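Local coordinates for protein orotidine 5'-phosphate decarboxylase (Lactobacillus acidophilus, PDB 3TFX) that probably catalyses the decarboxylation of orotidine 5'-monophosphate to UMP, the last step of de novo UMP synthesis, as a homodimer, at residues Val34-Gly37 with Met38-Tyr42; Ile213-Gly216 with Arg217-Leu221. One frame throughout, in Å; residues are numbered along the deposited sequence.

Interaction 1 (Val34-Gly37 with Met38-Tyr42); sequences VKVG and MELFY
Val36 and Leu40 make the apolar part of this local contact, where the chain leaves a strand and turns at once into a helix. Their side chains cross obliquely, with CG1 of Val36 against CD2 of Leu40 at 3.3 Å, tighter than usual for two methyl carbons. CB of Val36 lies 3.9 Å from the same CD2, which therefore rests over one branch and the stem of the valine. With CG anti to the backbone N (chi1 179°) and chi2 near 64°, Leu40 turns CD2 onto the valine. Ile59 of strand 58-65 also packs on Val36.

The polar part runs along the backbone. Phe41 N donates to Gly37 O over 3.1 Å, nearly straight at 160° and almost along the C=O axis, with CB of Phe41 3.4 Å from that same oxygen. Gly37 is the N-cap, so this bond begins the helix. The arrangement is the β-to-α turn at the C-terminal end of the second strand of an eight-stranded TIM barrel, the end that carries the active site in this fold. Lys35, one residue before Val36 and predicted to bind substrate, forms a salt bridge with Asp62.

The end of Phe41 leads away from 34-37, and its side chain touches Leu63, Ile46 and Ile49. CG of the selenomethionine Met38 sits 3.6 Å above one face of the Tyr42 ring, offset toward its rim. On this dimer-facing side, Tyr42 OH is hydrogen-bonded to Tyr42 OH of the second subunit, and Met38 packs on Met65 of that subunit.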
loop_
_atom_site.group_PDB
_atom_site.type_symbol
_atom_site.label_atom_id
_atom_site.label_comp_id
_atom_site.label_asym_id
_atom_site.label_seq_id
_atom_site.Cartn_x
_atom_site.Cartn_y
_atom_site.Cartn_z
ATOM N N VAL A 34 -10.354 -10.312 -12.732
ATOM C CA VAL A 34 -10.918 -9.303 -11.838
ATOM C C VAL A 34 -9.854 -8.486 -11.107
ATOM O O VAL A 34 -8.704 -8.922 -10.968
ATOM C CB VAL A 34 -11.900 -9.915 -10.792
ATOM C CG1 VAL A 34 -13.093 -10.561 -11.486
ATOM C CG2 VAL A 34 -11.176 -10.902 -9.881
ATOM N N LYS A 35 -10.258 -7.305 -10.637
ATOM C CA LYS A 35 -9.395 -6.455 -9.824
ATOM C C LYS A 35 -9.985 -6.285 -8.436
ATOM O O LYS A 35 -11.124 -5.843 -8.303
ATOM C CB LYS A 35 -9.220 -5.064 -10.450
ATOM C CG LYS A 35 -8.220 -4.155 -9.686
ATOM C CD LYS A 35 -8.068 -2.806 -10.347
ATOM C CE LYS A 35 -9.072 -1.787 -9.833
ATOM N NZ LYS A 35 -8.475 -0.863 -8.818
ATOM N N VAL A 36 -9.203 -6.625 -7.418
ATOM C CA VAL A 36 -9.544 -6.321 -6.022
ATOM C C VAL A 36 -8.437 -5.516 -5.340
ATOM O O VAL A 36 -7.249 -5.658 -5.651
ATOM C CB VAL A 36 -9.877 -7.593 -5.213
ATOM C CG1 VAL A 36 -11.236 -8.136 -5.643
ATOM C CG2 VAL A 36 -8.805 -8.660 -5.399
ATOM N N GLY A 37 -8.845 -4.648 -4.435
ATOM C CA GLY A 37 -7.927 -3.744 -3.784
ATOM C C GLY A 37 -7.934 -3.975 -2.299
ATOM O O GLY A 37 -8.270 -5.066 -1.836
HETATM N N MSE A 38 -7.552 -2.937 -1.564
HETATM C CA MSE A 38 -7.570 -2.940 -0.099
HETATM C C MSE A 38 -8.912 -3.333 0.500
HETATM O O MSE A 38 -8.952 -4.074 1.468
HETATM C CB MSE A 38 -7.253 -1.544 0.426
HETATM C CG MSE A 38 -5.814 -1.222 0.479
HETATM SE SE MSE A 38 -5.697 0.636 1.004
HETATM C CE MSE A 38 -3.959 0.982 0.171
ATOM N N GLU A 39 -9.990 -2.786 -0.057
ATOM C CA GLU A 39 -11.340 -3.015 0.439
ATOM C C GLU A 39 -11.629 -4.506 0.650
ATOM O O GLU A 39 -12.042 -4.910 1.748
ATOM C CB GLU A 39 -12.390 -2.347 -0.471
ATOM C CG GLU A 39 -13.853 -2.752 -0.128
ATOM C CD GLU A 39 -14.910 -1.801 -0.683
ATOM O OE1 GLU A 39 -14.621 -1.044 -1.639
ATOM O OE2 GLU A 39 -16.039 -1.810 -0.150
ATOM N N LEU A 40 -11.391 -5.322 -0.375
ATOM C CA LEU A 40 -11.598 -6.757 -0.244
ATOM C C LEU A 40 -10.461 -7.488 0.477
ATOM O O LEU A 40 -10.704 -8.223 1.443
ATOM C CB LEU A 40 -11.876 -7.427 -1.601
ATOM C CG LEU A 40 -12.073 -8.947 -1.482
ATOM C CD1 LEU A 40 -13.321 -9.306 -0.641
ATOM C CD2 LEU A 40 -12.166 -9.623 -2.809
ATOM N N PHE A 41 -9.232 -7.312 -0.005
ATOM C CA PHE A 41 -8.084 -8.048 0.527
ATOM C C PHE A 41 -7.866 -7.888 2.039
ATOM O O PHE A 41 -7.583 -8.873 2.727
ATOM C CB PHE A 41 -6.810 -7.720 -0.271
ATOM C CG PHE A 41 -5.614 -8.582 0.088
ATOM C CD1 PHE A 41 -5.625 -9.943 -0.155
ATOM C CD2 PHE A 41 -4.478 -8.014 0.654
ATOM C CE1 PHE A 41 -4.533 -10.729 0.171
ATOM C CE2 PHE A 41 -3.381 -8.796 0.988
ATOM C CZ PHE A 41 -3.404 -10.150 0.741
ATOM N N TYR A 42 -8.027 -6.673 2.562
ATOM C CA TYR A 42 -7.836 -6.434 4.005
ATOM C C TYR A 42 -8.986 -6.975 4.881
ATOM O O TYR A 42 -8.827 -7.090 6.109
ATOM C CB TYR A 42 -7.575 -4.944 4.304
ATOM C CG TYR A 42 -6.231 -4.398 3.815
ATOM C CD1 TYR A 42 -5.349 -5.190 3.069
ATOM C CD2 TYR A 42 -5.858 -3.066 4.085
ATOM C CE1 TYR A 42 -4.109 -4.679 2.625
ATOM C CE2 TYR A 42 -4.628 -2.544 3.648
ATOM C CZ TYR A 42 -3.767 -3.356 2.905
ATOM O OH TYR A 42 -2.559 -2.857 2.480
#

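Interaction 2 (Ile213-Gly216 with Arg217-Leu221); sequences IVVG and RPITL
Val215 is gripped from two directions by the start of the helix that follows it. Its CG1 meets CB of Pro218 at 3.7 Å, with the two side chains slanting across each other, and the same methyl lies 3.7 Å from CD1 of Ile219. That terminal carbon also touches Val215 CB at 3.7 Å, and here the side chains cross at about a right angle. With chi1 at -176°, CG1 of Val215 swings opposite the backbone N and lodges between proline and isoleucine. Ile219 also packs on Val9 of strand 7-10 and on Tyr229 and Ile232 of helix 225-236.

Beside the apolar group, the carbonyl of Gly216 takes two backbone bonds: Ile219 N at 2.8 Å and Thr220 N at 3.1 Å from Gly216 O. The donors are tilted by 27° and 32° from the carbonyl plane and arrive from opposite faces, so the oxygen is shared between an i+3 and an i+4 partner. Gly216 is the N-cap of helix 217-220, a short helix directly after the eighth strand of the TIM barrel. In OMP decarboxylases this turn contributes to the phosphate-binding site, consistent with the predicted substrate-binding roles of Gly216 and Arg217.

The other side is looser. Thr220 OG1 stands 3.5 Å from Gly216 O, a weak and unsettled bond at most. Of the Arg217 side chain, CB lies nearest to the preceding residue, 3.8 Å from Gly216 C. Beyond it the chain is extended from CG to NE, and the exposed residue also touches a crystal neighbour.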
loop_
_atom_site.group_PDB
_atom_site.type_symbol
_atom_site.label_atom_id
_atom_site.label_comp_id
_atom_site.label_asym_id
_atom_site.label_seq_id
_atom_site.Cartn_x
_atom_site.Cartn_y
_atom_site.Cartn_z
ATOM N N ILE A 213 -7.894 -2.820 -20.170
ATOM C CA ILE A 213 -8.827 -1.873 -19.546
ATOM C C ILE A 213 -9.400 -2.459 -18.286
ATOM O O ILE A 213 -9.603 -3.671 -18.205
ATOM C CB ILE A 213 -9.994 -1.448 -20.499
ATOM C CG1 ILE A 213 -10.823 -2.672 -20.940
ATOM C CG2 ILE A 213 -9.430 -0.660 -21.674
ATOM C CD1 ILE A 213 -11.998 -2.380 -21.873
ATOM N N VAL A 214 -9.659 -1.605 -17.302
ATOM C CA VAL A 214 -10.469 -2.031 -16.169
ATOM C C VAL A 214 -11.872 -1.394 -16.143
ATOM O O VAL A 214 -12.039 -0.179 -16.322
ATOM C CB VAL A 214 -9.680 -2.100 -14.789
ATOM C CG1 VAL A 214 -8.286 -1.455 -14.860
ATOM C CG2 VAL A 214 -10.511 -1.621 -13.595
ATOM N N VAL A 215 -12.878 -2.242 -15.999
ATOM C CA VAL A 215 -14.275 -1.819 -16.078
ATOM C C VAL A 215 -14.936 -2.235 -14.771
ATOM O O VAL A 215 -14.701 -3.346 -14.287
ATOM C CB VAL A 215 -15.008 -2.456 -17.314
ATOM C CG1 VAL A 215 -16.448 -1.937 -17.440
ATOM C CG2 VAL A 215 -14.237 -2.172 -18.613
ATOM N N GLY A 216 -15.720 -1.321 -14.194
ATOM C CA GLY A 216 -16.466 -1.564 -12.956
ATOM C C GLY A 216 -17.966 -1.713 -13.168
ATOM O O GLY A 216 -18.420 -2.678 -13.795
ATOM N N ARG A 217 -18.728 -0.740 -12.673
ATOM C CA ARG A 217 -20.214 -0.787 -12.675
ATOM C C ARG A 217 -20.877 -1.125 -14.010
ATOM O O ARG A 217 -21.892 -1.823 -14.016
ATOM C CB ARG A 217 -20.811 0.508 -12.098
ATOM C CG ARG A 217 -20.328 0.791 -10.688
ATOM C CD ARG A 217 -20.872 2.074 -10.085
ATOM N NE ARG A 217 -20.315 2.237 -8.741
ATOM C CZ ARG A 217 -20.492 3.292 -7.948
ATOM N NH1 ARG A 217 -21.239 4.321 -8.333
ATOM N NH2 ARG A 217 -19.917 3.305 -6.753
ATOM N N PRO A 218 -20.316 -0.645 -15.144
ATOM C CA PRO A 218 -20.882 -1.048 -16.435
ATOM C C PRO A 218 -21.048 -2.555 -16.563
ATOM O O PRO A 218 -21.928 -3.008 -17.279
ATOM C CB PRO A 218 -19.857 -0.528 -17.446
ATOM C CG PRO A 218 -19.299 0.694 -16.798
ATOM C CD PRO A 218 -19.333 0.450 -15.302
ATOM N N ILE A 219 -20.227 -3.316 -15.853
ATOM C CA ILE A 219 -20.339 -4.762 -15.854
ATOM C C ILE A 219 -21.000 -5.309 -14.586
ATOM O O ILE A 219 -21.953 -6.074 -14.674
ATOM C CB ILE A 219 -18.971 -5.462 -16.051
ATOM C CG1 ILE A 219 -18.382 -5.165 -17.441
ATOM C CG2 ILE A 219 -19.118 -6.971 -15.846
ATOM C CD1 ILE A 219 -16.876 -5.584 -17.603
ATOM N N THR A 220 -20.509 -4.900 -13.417
ATOM C CA THR A 220 -20.908 -5.518 -12.163
ATOM C C THR A 220 -22.341 -5.173 -11.772
ATOM O O THR A 220 -22.930 -5.862 -10.964
ATOM C CB THR A 220 -19.974 -5.104 -11.004
ATOM O OG1 THR A 220 -20.010 -3.682 -10.853
ATOM C CG2 THR A 220 -18.542 -5.552 -11.277
ATOM N N LEU A 221 -22.872 -4.086 -12.330
ATOM C CA LEU A 221 -24.245 -3.676 -12.073
ATOM C C LEU A 221 -25.113 -3.825 -13.326
ATOM O O LEU A 221 -26.260 -3.372 -13.351
ATOM C CB LEU A 221 -24.289 -2.241 -11.530
ATOM C CG LEU A 221 -23.558 -1.999 -10.195
ATOM C CD1 LEU A 221 -23.775 -0.574 -9.744
ATOM C CD2 LEU A 221 -23.998 -2.962 -9.086
#

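Interactions 1 and 2 are equivalent strand-to-helix turns on the second and eighth strands of the barrel, with their centres about 15 Å apart. Strand 7-10 lies between them: Lys35 is bonded through its backbone to Val9, and Val215 to Ile8 and Ala10. The two contacts meet directly where Lys35 CE packs on Val214 CG2 at 4.0 Å. Both contribute residues predicted to bind substrate, Lys35 in one and Gly216 and Arg217 in the other. Between nearest side-chain atoms, Asp12 is about 4 Å from Glu39 and about 6 Å from Arg217. Lys35 NZ lies 12.7 Å from Arg217 CZ. Interaction 1 also borders the second subunit, which does not touch interaction 2.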